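Cyanophycinase-like exopeptidase (actinobacterium SCGC AAA027-L06, PDB 6NQC) belongs to peptidase family S51 and probably hydrolyses peptide bonds as a serine exopeptidase. Local coordinates at residues 191-194 against 195-198. Numbering follows the deposited sequence.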
# COMPACT_ATOMS: atom_id res chain seq x y z
N ASN A 191 -6.28 1.76 15.50
CA ASN A 191 -7.24 1.93 16.57
C ASN A 191 -7.89 0.63 16.99
O ASN A 191 -8.52 0.59 18.04
CB ASN A 191 -8.31 2.97 16.15
CG ASN A 191 -9.03 2.60 14.87
OD1 ASN A 191 -8.41 2.38 13.82
ND2 ASN A 191 -10.38 2.55 14.94
N LYS A 192 -7.70 -0.45 16.23
CA LYS A 192 -8.29 -1.75 16.56
C LYS A 192 -7.30 -2.91 16.67
O LYS A 192 -7.62 -3.85 17.39
CB LYS A 192 -9.37 -2.10 15.52
CG LYS A 192 -10.40 -0.97 15.32
CD LYS A 192 -11.78 -1.51 15.01
CE LYS A 192 -12.88 -0.60 15.53
NZ LYS A 192 -13.74 -1.31 16.53
N PHE A 193 -6.12 -2.85 16.02
CA PHE A 193 -5.23 -4.00 15.92
C PHE A 193 -4.89 -4.60 17.28
O PHE A 193 -4.81 -5.83 17.43
CB PHE A 193 -3.93 -3.54 15.24
CG PHE A 193 -3.22 -4.60 14.40
CD1 PHE A 193 -3.10 -5.90 14.84
CD2 PHE A 193 -2.61 -4.25 13.19
CE1 PHE A 193 -2.44 -6.84 14.09
CE2 PHE A 193 -1.91 -5.20 12.43
CZ PHE A 193 -1.83 -6.49 12.88
N PHE A 194 -4.68 -3.77 18.28
CA PHE A 194 -4.21 -4.26 19.57
C PHE A 194 -5.32 -4.86 20.41
O PHE A 194 -5.04 -5.44 21.47
CB PHE A 194 -3.49 -3.12 20.30
CG PHE A 194 -2.24 -2.69 19.57
CD1 PHE A 194 -1.06 -3.39 19.70
CD2 PHE A 194 -2.28 -1.62 18.68
CE1 PHE A 194 0.07 -3.01 19.00
CE2 PHE A 194 -1.15 -1.25 17.97
CZ PHE A 194 0.02 -1.95 18.13
N LYS A 195 -6.57 -4.79 19.95
CA LYS A 195 -7.64 -5.55 20.58
C LYS A 195 -7.65 -6.98 20.09
O LYS A 195 -8.33 -7.80 20.69
CB LYS A 195 -8.99 -4.89 20.30
CG LYS A 195 -9.02 -3.39 20.61
CD LYS A 195 -10.41 -2.76 20.42
CE LYS A 195 -10.74 -1.77 21.55
NZ LYS A 195 -12.03 -2.09 22.27
N TRP A 196 -6.89 -7.31 19.04
CA TRP A 196 -6.99 -8.60 18.39
C TRP A 196 -5.83 -9.55 18.72
O TRP A 196 -5.91 -10.74 18.39
CB TRP A 196 -7.03 -8.46 16.86
CG TRP A 196 -8.10 -7.60 16.33
CD1 TRP A 196 -9.33 -7.36 16.89
CD2 TRP A 196 -8.05 -6.84 15.11
NE1 TRP A 196 -10.04 -6.49 16.11
CE2 TRP A 196 -9.29 -6.17 14.99
CE3 TRP A 196 -7.07 -6.67 14.10
CZ2 TRP A 196 -9.59 -5.33 13.90
CZ3 TRP A 196 -7.36 -5.83 13.02
CH2 TRP A 196 -8.62 -5.17 12.93
N ILE A 197 -4.77 -9.06 19.36
CA ILE A 197 -3.57 -9.85 19.54
C ILE A 197 -3.11 -9.79 20.99
O ILE A 197 -3.36 -8.80 21.68
CB ILE A 197 -2.43 -9.38 18.60
CG1 ILE A 197 -2.01 -7.93 18.93
CG2 ILE A 197 -2.82 -9.49 17.12
CD1 ILE A 197 -0.78 -7.44 18.11
N PRO A 198 -2.37 -10.78 21.47
CA PRO A 198 -1.88 -10.74 22.84
C PRO A 198 -0.70 -9.79 22.99
O PRO A 198 -0.14 -9.26 22.02
CB PRO A 198 -1.48 -12.20 23.10
CG PRO A 198 -1.14 -12.75 21.77
CD PRO A 198 -1.97 -12.00 20.74
O HOH W 1 -2.44 -6.17 22.10
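Trp196 has its CG beside the backbone N (chi1 -56°), which folds the indole back over the backbone of Lys192 and Phe193. One indole face rests on Phe193 CA, a CH-pi contact 4.2 Å from the centroid of the six-membered ring. Lys192 O sits over the same face, above the five-membered ring. Lys192 CB packs against the six-membered ring, 3.6 Å from Trp196 CZ2. The Phe193 and Trp196 rings meet obliquely, their planes at 43°, with Phe193 CD1 4.1 Å from Trp196 CE3. With chi1 63°, Ile197 holds CG2 anti to its carbonyl carbon, and this methyl meets the edge of the Phe193 ring, 4.0 Å from CE1. Two successive i to i+3 hydrogen bonds hold the backbone in tight turns. Lys195 N donates to Lys192 O (2.9 Å), and Trp196 N to Phe193 O (3.0 Å). One water donates to both Phe194 O and Ile197 O, bridging the two carbonyls. The contact lies at the surface, in the loop between strand 184-187 and helix 199-205. Lys192 touches Glu219, part of a possible Ser-His-Glu triad. Pro198 is the N-cap of helix 199-205, and Phe193, Phe194 and Ile197 all pack on Leu205 of that helix.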